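Side-chain contacts in amino acid amide racemase (PDB 6GIO), which belongs to the class-III aminotransferase family and holds pyridoxal-5'-phosphate in a pocket to which both subunits of its assembly contribute: residues C[204-209]-C[240-245]; C[251-256]-C[261-266]; C[267-270]-C[276-279]; C[349-354]-C[402-407]. All blocks are in the same frame, centred on the assembly; numbering follows the deposited sequence.

Contact 1 (C[204-209]-C[240-245]); sequences IEPILS and VKVGLG. With PLP (pyridoxal-5'-phosphate), chain G.
Ser-209 and Lys-241 meet beside the O3 edge of the pyridoxal-5'-phosphate (PLP) ring, while Val-240 covers one face of that ring with its CG1 methyl, 3.6 Å from PLP C4. A second flat group, the Glu-205 carboxylate, stands at the C2A edge: its OE2 comes within 3.5 Å of PLP C2A, and its OE1 takes Tyr-139 N. This is the cofactor site of the PLP fold type I architecture, where loops that leave the C-terminal ends of strands 199-204 and 234-238 border the pyridine on one face and along its O3 and C2A edge. Lys-241 CB lies 3.2 Å from PLP O3, on the same side of the ring plane as the valine. Its chain bends at chi2 (76°) and then runs on extended, carrying NZ past the cofactor to a salt bridge with Glu-397 and a hydrogen bond to Ala-51 O. Where the two loops touch here, Ser-209 CB packs on Lys-241 CG at 3.7 Å.

Further from the ring, Val-242 serves as an apolar wedge. Its CG2 rests on Pro-206 CG and its CG1 on Ile-207 CD1, both at 4.1 Å, and Cys-252 closes over the same group.

Glu-205 OE2 is gripped twice from within its own loop. Ser-209 N donates from above the carboxylate plane, 44° out of it. Ser-209 OG reaches the syn side, nearly in plane, and with chi1 at 55° it sits between the residue's own N and carbonyl carbon, giving a short OG to Glu-205 OE2 distance of 2.6 Å.

Contact 2 (C[251-256]-C[261-266]); sequences HCFQHE and DMVVFG
His-251 brings the ND1 and CE1 side of its imidazole up to the Phe-265 ring, meeting its rim at CE1 and CZ; the closest approach is His-251 CE1 to Phe-265 CE1, 3.7 Å. The pair is rim to rim, with neither ring over the face of the other: centroids are 5.7 Å apart and the planes are inclined at 53°. His-251 ND1 lies in the plane of the phenyl ring, at its edge. The far nitrogen of the imidazole, NE2, is hydrogen-bonded to Ile-97 O, which ties down the ring's rotation.

Val-263 divides its two methyls between two aromatic neighbours. CG1 lies 3.5 Å above the plane of Phe-265, displaced toward the rim, and CG2 touches Phe-253 CE2 at 3.9 Å, the phenyl arriving from the opposite direction. Behind these rings the 3-10 turn closes on itself: Gln-254 N bonds His-251 O, and the Gln-254 side chain returns OE1 to His-251 N along a fairly straight N-H (164°).

The aromatic cluster thus packs the turn onto one side of strand 262-265, which runs parallel to 234-238 and antiparallel to 276-281, an arrangement characteristic of the large-domain sheet of PLP fold type I enzymes.

Contact 3 (C[267-270]-C[276-279]); sequences KGLG and SAVV. With PLP (pyridoxal-5'-phosphate), chain G.
Leu-269 reaches toward the start of strand 276-281 and makes the close part of this contact with a single methyl: CD2 lies 4.2 Å from Ala-277 CB and 4.3 Å from the carbonyl carbon of Ser-276. With CG trans to the residue's own nitrogen (chi1 -179°), the leucine stretches away from its short 3-10 turn, a turn closed by Gly-270 N to Lys-267 O at 3.2 Å. Leu-244 and Leu-275 add to the packing around it. The surface shared by the two segments is nonetheless small, and Gly-268, at the bend beside the leucine, is partly open to solvent.

The turn lies in the loop that joins antiparallel neighbours 262-265 and 276-281 of the large-domain sheet in the PLP fold type I architecture, and at its start stands the lysine that carries the cofactor. Lys-267 faces away from segment 276-279. Its chain runs extended until a bend at chi4 (79°) swings NZ into a covalent bond with PLP C4A, and the length of 1.3 Å is consistent with the imine of an internal aldimine. Thr-295 of the second subunit packs on this lysine and also hydrogen-bonds the cofactor.

Ser-276, too, points away from the leucine. Buried on the other side of its strand, its OG is hydrogen-bonded to Asp-114 OD1, with a weak second bond to Ser-111 O, which holds the serine against the beginning of helix 112-127.

Contact 4 (C[349-354]-C[402-407]); sequences RGLAIG and LTLTEP
Leu-351 supplies the apolar part of this contact from one side, placing a methyl against each of two leucines. Its CD1 lies 4.1 Å from Leu-402 CD2 and the same distance from Leu-402 CA, so it rests on backbone as well as side chain. Its CD2 looks toward Leu-404 CD2, more loosely, at 4.4 Å. Chi1 of -75° sets CG anti to the carbonyl carbon and tips the isobutyl group out of the turn toward these partners; Ser-322 and Val-325 of helix 318-339 pack against it as well.

Hydrogen bonds shape each segment separately. Residues 349-352 form a type II' turn, with Gly-350 at positive phi (55°) and Ala-352 N bonded to Arg-349 O at 2.9 Å. In the other segment Thr-405 is the N-cap of helix 406-424: its OG1 caps a backbone N of the first turn, and Glu-408 OE1 takes Thr-405 N in return, as in a capping box.

Of the charged groups, Glu-406 takes no part in the leucine packing and forms a salt bridge with Arg-324. Leu-351 sits at the tip of the tight hairpin formed by strands 343-349 and 352-357, and through it the hairpin packs on the lead-in to helix 406-424, in what is the small domain of a fold type I enzyme.

In the fold
Contacts 1 and 3 both reach PLP, their centres 12 Å apart: one borders the ring, the other holds the lysine bonded to it, and Lys-241 CD touches Lys-267 CE at 3.9 Å. Contact 2 lies 7 Å from contact 1, centre to centre, joined through Cys-252, whose CB is 3.5 Å from Val-242 CG2. Contacts 2 and 3 share the sheet, where Phe-265 N to Ala-277 O (2.8 Å) is a probable hydrogen bond. Contact 4 does not touch PLP; its centre is about 20 Å from that of contact 3 and about 15 Å from that of contact 1. It meets contact 2 through the salt bridge of Glu-256 OE2 with Arg-349 NH2 (2.9 Å), and contact 1 where Ile-207 CD1 packs on Arg-349 CG.

Contact 1 (C[204-209]-C[240-245])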
loop_
_atom_site.group_PDB
_atom_site.type_symbol
_atom_site.label_atom_id
_atom_site.label_comp_id
_atom_site.label_asym_id
_atom_site.label_seq_id
_atom_site.Cartn_x
_atom_site.Cartn_y
_atom_site.Cartn_z
ATOM N N ILE C 204 -18.411 -5.337 8.092
ATOM C CA ILE C 204 -19.108 -4.430 9.034
ATOM C C ILE C 204 -18.200 -3.289 9.458
ATOM O O ILE C 204 -17.132 -3.550 10.069
ATOM C CB ILE C 204 -19.505 -5.167 10.330
ATOM C CG1 ILE C 204 -20.542 -6.252 10.071
ATOM C CG2 ILE C 204 -20.033 -4.193 11.371
ATOM C CD1 ILE C 204 -20.740 -7.183 11.269
ATOM N N GLU C 205 -18.575 -2.054 9.112
ATOM C CA GLU C 205 -18.068 -0.896 9.824
ATOM C C GLU C 205 -18.914 -0.697 11.111
ATOM O O GLU C 205 -20.139 -0.545 11.024
ATOM C CB GLU C 205 -18.200 0.385 8.977
ATOM C CG GLU C 205 -17.411 0.444 7.681
ATOM C CD GLU C 205 -17.391 1.856 7.101
ATOM O OE1 GLU C 205 -17.871 2.092 6.002
ATOM O OE2 GLU C 205 -16.891 2.760 7.754
ATOM N N PRO C 206 -18.275 -0.654 12.289
ATOM C CA PRO C 206 -19.011 -0.455 13.551
ATOM C C PRO C 206 -19.525 0.963 13.763
ATOM O O PRO C 206 -20.409 1.167 14.567
ATOM C CB PRO C 206 -18.019 -0.861 14.622
ATOM C CG PRO C 206 -16.670 -0.647 14.012
ATOM C CD PRO C 206 -16.823 -0.806 12.516
ATOM N N ILE C 207 -18.978 1.916 13.041
ATOM C CA ILE C 207 -19.590 3.226 12.810
ATOM C C ILE C 207 -19.371 3.446 11.348
ATOM O O ILE C 207 -18.271 3.230 10.849
ATOM C CB ILE C 207 -18.882 4.360 13.593
ATOM C CG1 ILE C 207 -18.999 4.074 15.083
ATOM C CG2 ILE C 207 -19.485 5.711 13.228
ATOM C CD1 ILE C 207 -18.168 4.951 15.986
ATOM N N LEU C 208 -20.407 3.833 10.631
ATOM C CA LEU C 208 -20.284 3.988 9.202
ATOM C C LEU C 208 -19.588 5.319 9.000
ATOM O O LEU C 208 -20.160 6.339 9.330
ATOM C CB LEU C 208 -21.667 3.999 8.569
ATOM C CG LEU C 208 -21.741 4.034 7.041
ATOM C CD1 LEU C 208 -21.546 2.631 6.507
ATOM C CD2 LEU C 208 -23.058 4.615 6.584
ATOM N N SER C 209 -18.398 5.280 8.419
ATOM C CA SER C 209 -17.430 6.388 8.427
ATOM C C SER C 209 -17.731 7.418 7.344
ATOM O O SER C 209 -18.434 8.394 7.606
ATOM C CB SER C 209 -16.011 5.840 8.237
ATOM O OG SER C 209 -15.908 5.035 7.053
ATOM N N VAL C 240 -10.555 0.211 10.656
ATOM C CA VAL C 240 -9.552 1.079 10.087
ATOM C C VAL C 240 -9.729 2.514 10.552
ATOM O O VAL C 240 -8.743 3.185 10.906
ATOM C CB VAL C 240 -9.556 0.988 8.540
ATOM C CG1 VAL C 240 -8.692 2.106 7.932
ATOM C CG2 VAL C 240 -9.035 -0.370 8.109
ATOM N N LYS C 241 -10.976 2.980 10.584
ATOM C CA LYS C 241 -11.246 4.407 10.842
ATOM C C LYS C 241 -11.430 4.747 12.319
ATOM O O LYS C 241 -10.958 5.754 12.750
ATOM C CB LYS C 241 -12.497 4.855 10.064
ATOM C CG LYS C 241 -12.887 6.327 10.214
ATOM C CD LYS C 241 -11.991 7.214 9.401
ATOM C CE LYS C 241 -12.597 8.591 9.258
ATOM N NZ LYS C 241 -11.692 9.503 8.508
ATOM N N VAL C 242 -12.124 3.917 13.083
ATOM C CA VAL C 242 -12.554 4.281 14.437
ATOM C C VAL C 242 -11.940 3.332 15.470
ATOM O O VAL C 242 -12.364 3.294 16.646
ATOM C CB VAL C 242 -14.113 4.282 14.592
ATOM C CG1 VAL C 242 -14.778 5.304 13.681
ATOM C CG2 VAL C 242 -14.713 2.899 14.377
ATOM N N GLY C 243 -10.926 2.577 15.027
ATOM C CA GLY C 243 -10.236 1.609 15.881
ATOM C C GLY C 243 -9.244 2.277 16.824
ATOM O O GLY C 243 -8.972 3.506 16.738
ATOM N N LEU C 244 -8.735 1.432 17.721
ATOM C CA LEU C 244 -7.541 1.649 18.546
ATOM C C LEU C 244 -7.698 2.761 19.571
ATOM O O LEU C 244 -6.957 3.736 19.551
ATOM C CB LEU C 244 -6.303 1.832 17.671
ATOM C CG LEU C 244 -5.952 0.557 16.868
ATOM C CD1 LEU C 244 -4.655 0.760 16.100
ATOM C CD2 LEU C 244 -5.856 -0.711 17.734
ATOM N N GLY C 245 -8.716 2.610 20.412
ATOM C CA GLY C 245 -8.950 3.521 21.501
ATOM C C GLY C 245 -9.801 4.744 21.232
ATOM O O GLY C 245 -10.348 5.303 22.184
HETATM N N1 PLP G . -11.850 1.022 5.666
HETATM C C2 PLP G . -12.329 2.073 6.378
HETATM C C2A PLP G . -13.470 1.941 7.339
HETATM C C3 PLP G . -11.743 3.427 6.215
HETATM O O3 PLP G . -12.233 4.456 6.918
HETATM C C4 PLP G . -10.599 3.631 5.305
HETATM C C4A PLP G . -9.992 4.987 5.147
HETATM C C5 PLP G . -10.142 2.395 4.577
HETATM C C6 PLP G . -10.805 1.170 4.808
HETATM C C5A PLP G . -9.013 2.492 3.564
HETATM O O4P PLP G . -7.797 3.062 4.067
HETATM P P PLP G . -6.712 3.697 3.082
HETATM O O1P PLP G . -5.478 3.668 3.929
HETATM O O2P PLP G . -7.180 5.105 2.759
HETATM O O3P PLP G . -6.630 2.750 1.894
#

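Contact 2 (C[251-256]-C[261-266])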
loop_
_atom_site.group_PDB
_atom_site.type_symbol
_atom_site.label_atom_id
_atom_site.label_comp_id
_atom_site.label_asym_id
_atom_site.label_seq_id
_atom_site.Cartn_x
_atom_site.Cartn_y
_atom_site.Cartn_z
ATOM N N HIS C 251 -11.306 -1.339 20.909
ATOM C CA HIS C 251 -11.932 -1.578 19.596
ATOM C C HIS C 251 -13.373 -1.117 19.569
ATOM O O HIS C 251 -14.159 -1.439 20.478
ATOM C CB HIS C 251 -11.886 -3.056 19.241
ATOM C CG HIS C 251 -10.543 -3.672 19.421
ATOM N ND1 HIS C 251 -9.467 -3.344 18.620
ATOM C CD2 HIS C 251 -10.102 -4.609 20.301
ATOM C CE1 HIS C 251 -8.415 -4.036 19.021
ATOM N NE2 HIS C 251 -8.772 -4.809 20.038
ATOM N N CYS C 252 -13.736 -0.373 18.523
ATOM C CA CYS C 252 -15.091 0.120 18.448
ATOM C C CYS C 252 -16.103 -1.005 18.489
ATOM O O CYS C 252 -17.189 -0.809 18.932
ATOM C CB CYS C 252 -15.324 0.973 17.218
ATOM S SG CYS C 252 -16.984 1.717 17.176
ATOM N N PHE C 253 -15.770 -2.182 17.985
ATOM C CA PHE C 253 -16.770 -3.276 18.000
ATOM C C PHE C 253 -17.103 -3.754 19.403
ATOM O O PHE C 253 -18.149 -4.426 19.600
ATOM C CB PHE C 253 -16.331 -4.449 17.124
ATOM C CG PHE C 253 -15.146 -5.211 17.636
ATOM C CD1 PHE C 253 -15.306 -6.232 18.578
ATOM C CD2 PHE C 253 -13.871 -5.003 17.104
ATOM C CE1 PHE C 253 -14.221 -6.971 19.009
ATOM C CE2 PHE C 253 -12.782 -5.780 17.511
ATOM C CZ PHE C 253 -12.959 -6.752 18.466
ATOM N N GLN C 254 -16.256 -3.425 20.380
ATOM C CA GLN C 254 -16.538 -3.838 21.760
ATOM C C GLN C 254 -17.726 -3.075 22.368
ATOM O O GLN C 254 -18.268 -3.513 23.367
ATOM C CB GLN C 254 -15.296 -3.698 22.667
ATOM C CG GLN C 254 -14.162 -4.612 22.292
ATOM C CD GLN C 254 -12.885 -4.388 23.060
ATOM O OE1 GLN C 254 -12.297 -3.300 23.043
ATOM N NE2 GLN C 254 -12.384 -5.471 23.657
ATOM N N HIS C 255 -18.119 -1.942 21.768
ATOM C CA HIS C 255 -19.341 -1.259 22.135
ATOM C C HIS C 255 -20.596 -2.046 21.676
ATOM O O HIS C 255 -21.676 -1.806 22.165
ATOM C CB HIS C 255 -19.414 0.136 21.466
ATOM C CG HIS C 255 -18.392 1.104 21.958
ATOM N ND1 HIS C 255 -18.470 1.703 23.198
ATOM C CD2 HIS C 255 -17.267 1.583 21.377
ATOM C CE1 HIS C 255 -17.426 2.498 23.360
ATOM N NE2 HIS C 255 -16.684 2.446 22.270
ATOM N N GLU C 256 -20.451 -2.921 20.679
ATOM C CA GLU C 256 -21.586 -3.442 19.914
ATOM C C GLU C 256 -21.835 -4.924 20.152
ATOM O O GLU C 256 -22.671 -5.497 19.458
ATOM C CB GLU C 256 -21.363 -3.209 18.422
ATOM C CG GLU C 256 -21.270 -1.739 18.021
ATOM C CD GLU C 256 -22.609 -1.050 18.019
ATOM O OE1 GLU C 256 -23.649 -1.759 18.116
ATOM O OE2 GLU C 256 -22.620 0.204 17.921
ATOM N N ASP C 261 -14.768 -12.855 13.563
ATOM C CA ASP C 261 -13.802 -13.771 13.062
ATOM C C ASP C 261 -12.543 -13.054 12.591
ATOM O O ASP C 261 -11.447 -13.604 12.654
ATOM C CB ASP C 261 -14.475 -14.512 11.911
ATOM C CG ASP C 261 -15.646 -15.400 12.406
ATOM O OD1 ASP C 261 -15.334 -16.269 13.221
ATOM O OD2 ASP C 261 -16.828 -15.223 11.996
ATOM N N MET C 262 -12.691 -11.831 12.078
ATOM C CA MET C 262 -11.579 -11.180 11.421
ATOM C C MET C 262 -11.686 -9.713 11.709
ATOM O O MET C 262 -12.785 -9.159 11.636
ATOM C CB MET C 262 -11.619 -11.439 9.904
ATOM C CG MET C 262 -10.517 -10.735 9.083
ATOM S SD MET C 262 -10.461 -11.114 7.309
ATOM C CE MET C 262 -9.852 -12.813 7.397
ATOM N N VAL C 263 -10.545 -9.083 12.004
ATOM C CA VAL C 263 -10.524 -7.649 12.220
ATOM C C VAL C 263 -9.493 -7.016 11.305
ATOM O O VAL C 263 -8.394 -7.563 11.149
ATOM C CB VAL C 263 -10.203 -7.280 13.687
ATOM C CG1 VAL C 263 -10.283 -5.773 13.871
ATOM C CG2 VAL C 263 -11.157 -7.974 14.657
ATOM N N VAL C 264 -9.864 -5.888 10.697
ATOM C CA VAL C 264 -8.980 -5.154 9.782
ATOM C C VAL C 264 -8.600 -3.839 10.438
ATOM O O VAL C 264 -9.494 -3.080 10.948
ATOM C CB VAL C 264 -9.668 -4.914 8.420
ATOM C CG1 VAL C 264 -8.732 -4.191 7.419
ATOM C CG2 VAL C 264 -10.157 -6.234 7.838
ATOM N N PHE C 265 -7.275 -3.579 10.503
ATOM C CA PHE C 265 -6.770 -2.371 11.109
ATOM C C PHE C 265 -6.035 -1.497 10.101
ATOM O O PHE C 265 -5.499 -1.993 9.108
ATOM C CB PHE C 265 -5.798 -2.696 12.232
ATOM C CG PHE C 265 -6.384 -3.496 13.372
ATOM C CD1 PHE C 265 -7.003 -2.866 14.420
ATOM C CD2 PHE C 265 -6.193 -4.871 13.439
ATOM C CE1 PHE C 265 -7.486 -3.586 15.476
ATOM C CE2 PHE C 265 -6.650 -5.606 14.524
ATOM C CZ PHE C 265 -7.314 -4.961 15.535
ATOM N N GLY C 266 -5.991 -0.197 10.373
ATOM C CA GLY C 266 -5.214 0.698 9.531
ATOM C C GLY C 266 -5.127 2.089 10.072
ATOM O O GLY C 266 -5.232 2.318 11.270
#

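Contact 3 (C[267-270]-C[276-279])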
loop_
_atom_site.group_PDB
_atom_site.type_symbol
_atom_site.label_atom_id
_atom_site.label_comp_id
_atom_site.label_asym_id
_atom_site.label_seq_id
_atom_site.Cartn_x
_atom_site.Cartn_y
_atom_site.Cartn_z
ATOM N N LYS C 267 -4.941 3.035 9.157
ATOM C CA LYS C 267 -4.875 4.437 9.506
ATOM C C LYS C 267 -4.002 4.665 10.771
ATOM O O LYS C 267 -2.768 4.567 10.707
ATOM C CB LYS C 267 -6.284 5.012 9.620
ATOM C CG LYS C 267 -6.903 5.403 8.277
ATOM C CD LYS C 267 -8.315 6.009 8.420
ATOM C CE LYS C 267 -8.891 6.550 7.097
ATOM N NZ LYS C 267 -9.457 5.539 6.172
ATOM N N GLY C 268 -4.638 4.962 11.905
ATOM C CA GLY C 268 -3.942 5.311 13.132
ATOM C C GLY C 268 -2.986 4.265 13.673
ATOM O O GLY C 268 -2.146 4.603 14.478
ATOM N N LEU C 269 -3.117 3.004 13.251
ATOM C CA LEU C 269 -2.177 1.940 13.665
ATOM C C LEU C 269 -0.738 2.330 13.422
ATOM O O LEU C 269 0.122 2.011 14.242
ATOM C CB LEU C 269 -2.471 0.608 12.996
ATOM C CG LEU C 269 -1.567 -0.572 13.368
ATOM C CD1 LEU C 269 -1.643 -0.936 14.842
ATOM C CD2 LEU C 269 -1.958 -1.746 12.511
ATOM N N GLY C 270 -0.491 3.056 12.343
ATOM C CA GLY C 270 0.849 3.433 11.954
ATOM C C GLY C 270 1.361 4.746 12.543
ATOM O O GLY C 270 2.542 5.068 12.389
ATOM N N SER C 276 -1.045 -1.320 7.869
ATOM C CA SER C 276 -2.342 -1.961 8.069
ATOM C C SER C 276 -2.138 -3.394 8.559
ATOM O O SER C 276 -1.018 -3.924 8.523
ATOM C CB SER C 276 -3.155 -1.945 6.780
ATOM O OG SER C 276 -2.612 -2.786 5.737
ATOM N N ALA C 277 -3.211 -4.020 9.010
ATOM C CA ALA C 277 -3.139 -5.419 9.416
ATOM C C ALA C 277 -4.467 -6.112 9.334
ATOM O O ALA C 277 -5.501 -5.467 9.447
ATOM C CB ALA C 277 -2.566 -5.568 10.801
ATOM N N VAL C 278 -4.408 -7.438 9.172
ATOM C CA VAL C 278 -5.571 -8.302 9.207
ATOM C C VAL C 278 -5.315 -9.388 10.256
ATOM O O VAL C 278 -4.291 -10.096 10.245
ATOM C CB VAL C 278 -5.845 -8.963 7.843
ATOM C CG1 VAL C 278 -7.028 -9.914 7.914
ATOM C CG2 VAL C 278 -6.122 -7.910 6.777
ATOM N N VAL C 279 -6.231 -9.506 11.195
ATOM C CA VAL C 279 -6.117 -10.550 12.245
ATOM C C VAL C 279 -7.240 -11.496 11.948
ATOM O O VAL C 279 -8.362 -11.054 11.778
ATOM C CB VAL C 279 -6.272 -9.971 13.677
ATOM C CG1 VAL C 279 -6.271 -11.067 14.727
ATOM C CG2 VAL C 279 -5.133 -9.023 13.949
HETATM N N1 PLP G . -11.850 1.022 5.666
HETATM C C2 PLP G . -12.329 2.073 6.378
HETATM C C2A PLP G . -13.470 1.941 7.339
HETATM C C3 PLP G . -11.743 3.427 6.215
HETATM O O3 PLP G . -12.233 4.456 6.918
HETATM C C4 PLP G . -10.599 3.631 5.305
HETATM C C4A PLP G . -9.992 4.987 5.147
HETATM C C5 PLP G . -10.142 2.395 4.577
HETATM C C6 PLP G . -10.805 1.170 4.808
HETATM C C5A PLP G . -9.013 2.492 3.564
HETATM O O4P PLP G . -7.797 3.062 4.067
HETATM P P PLP G . -6.712 3.697 3.082
HETATM O O1P PLP G . -5.478 3.668 3.929
HETATM O O2P PLP G . -7.180 5.105 2.759
HETATM O O3P PLP G . -6.630 2.750 1.894
#

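Contact 4 (C[349-354]-C[402-407])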
loop_
_atom_site.group_PDB
_atom_site.type_symbol
_atom_site.label_atom_id
_atom_site.label_comp_id
_atom_site.label_asym_id
_atom_site.label_seq_id
_atom_site.Cartn_x
_atom_site.Cartn_y
_atom_site.Cartn_z
ATOM N N ARG C 349 -18.644 8.308 18.619
ATOM C CA ARG C 349 -18.228 7.799 19.899
ATOM C C ARG C 349 -16.869 8.336 20.187
ATOM O O ARG C 349 -16.007 8.345 19.287
ATOM C CB ARG C 349 -18.177 6.309 19.925
ATOM C CG ARG C 349 -19.440 5.599 19.585
ATOM C CD ARG C 349 -19.218 4.152 19.965
ATOM N NE ARG C 349 -20.339 3.263 19.654
ATOM C CZ ARG C 349 -21.364 3.021 20.459
ATOM N NH1 ARG C 349 -21.453 3.642 21.626
ATOM N NH2 ARG C 349 -22.316 2.159 20.096
ATOM N N GLY C 350 -16.659 8.742 21.442
ATOM C CA GLY C 350 -15.360 9.194 21.896
ATOM C C GLY C 350 -14.858 10.312 21.003
ATOM O O GLY C 350 -15.563 11.281 20.778
ATOM N N LEU C 351 -13.661 10.162 20.453
ATOM C CA LEU C 351 -13.102 11.186 19.570
ATOM C C LEU C 351 -13.329 10.924 18.059
ATOM O O LEU C 351 -12.597 11.427 17.199
ATOM C CB LEU C 351 -11.626 11.410 19.918
ATOM C CG LEU C 351 -11.390 12.212 21.217
ATOM C CD1 LEU C 351 -9.952 12.060 21.655
ATOM C CD2 LEU C 351 -11.755 13.691 21.062
ATOM N N ALA C 352 -14.369 10.145 17.750
ATOM C CA ALA C 352 -14.860 9.996 16.378
ATOM C C ALA C 352 -16.199 10.699 16.354
ATOM O O ALA C 352 -17.205 10.151 16.784
ATOM C CB ALA C 352 -15.005 8.527 15.996
ATOM N N ILE C 353 -16.196 11.934 15.853
ATOM C CA ILE C 353 -17.333 12.794 16.013
ATOM C C ILE C 353 -17.769 13.382 14.709
ATOM O O ILE C 353 -16.945 13.913 13.967
ATOM C CB ILE C 353 -17.007 13.948 17.020
ATOM C CG1 ILE C 353 -16.813 13.350 18.406
ATOM C CG2 ILE C 353 -18.118 14.989 17.047
ATOM C CD1 ILE C 353 -15.961 14.215 19.331
ATOM N N GLY C 354 -19.078 13.307 14.463
ATOM C CA GLY C 354 -19.686 13.907 13.273
ATOM C C GLY C 354 -20.704 14.964 13.631
ATOM O O GLY C 354 -21.458 14.795 14.581
ATOM N N LEU C 402 -5.611 11.599 19.475
ATOM C CA LEU C 402 -6.095 11.166 20.759
ATOM C C LEU C 402 -5.451 11.974 21.889
ATOM O O LEU C 402 -5.910 11.951 23.031
ATOM C CB LEU C 402 -5.760 9.682 20.942
ATOM C CG LEU C 402 -6.455 8.725 19.959
ATOM C CD1 LEU C 402 -6.390 7.274 20.455
ATOM C CD2 LEU C 402 -7.894 9.109 19.745
ATOM N N THR C 403 -4.375 12.679 21.550
ATOM C CA THR C 403 -3.667 13.524 22.487
ATOM C C THR C 403 -4.238 14.932 22.578
ATOM O O THR C 403 -3.634 15.800 23.206
ATOM C CB THR C 403 -2.188 13.622 22.059
ATOM O OG1 THR C 403 -2.132 13.936 20.669
ATOM C CG2 THR C 403 -1.483 12.261 22.303
ATOM N N LEU C 404 -5.394 15.155 21.966
ATOM C CA LEU C 404 -6.059 16.445 22.021
ATOM C C LEU C 404 -6.231 16.909 23.487
ATOM O O LEU C 404 -6.715 16.153 24.346
ATOM C CB LEU C 404 -7.408 16.377 21.306
ATOM C CG LEU C 404 -8.109 17.720 21.060
ATOM C CD1 LEU C 404 -7.401 18.559 20.000
ATOM C CD2 LEU C 404 -9.570 17.493 20.697
ATOM N N THR C 405 -5.822 18.147 23.771
ATOM C CA THR C 405 -5.913 18.671 25.171
ATOM C C THR C 405 -7.250 19.361 25.442
ATOM O O THR C 405 -7.989 19.718 24.511
ATOM C CB THR C 405 -4.762 19.640 25.514
ATOM O OG1 THR C 405 -4.884 20.840 24.749
ATOM C CG2 THR C 405 -3.432 18.998 25.229
ATOM N N GLU C 406 -7.567 19.558 26.718
ATOM C CA GLU C 406 -8.801 20.281 27.064
ATOM C C GLU C 406 -8.814 21.743 26.607
ATOM O O GLU C 406 -9.814 22.190 26.086
ATOM C CB GLU C 406 -9.184 20.076 28.521
ATOM C CG GLU C 406 -9.631 18.631 28.744
ATOM C CD GLU C 406 -10.014 18.293 30.180
ATOM O OE1 GLU C 406 -10.775 19.055 30.801
ATOM O OE2 GLU C 406 -9.586 17.224 30.665
ATOM N N PRO C 407 -7.692 22.465 26.710
ATOM C CA PRO C 407 -7.678 23.805 26.103
ATOM C C PRO C 407 -7.898 23.803 24.609
ATOM O O PRO C 407 -8.489 24.742 24.071
ATOM C CB PRO C 407 -6.275 24.324 26.423
ATOM C CG PRO C 407 -5.932 23.612 27.708
ATOM C CD PRO C 407 -6.536 22.250 27.600
#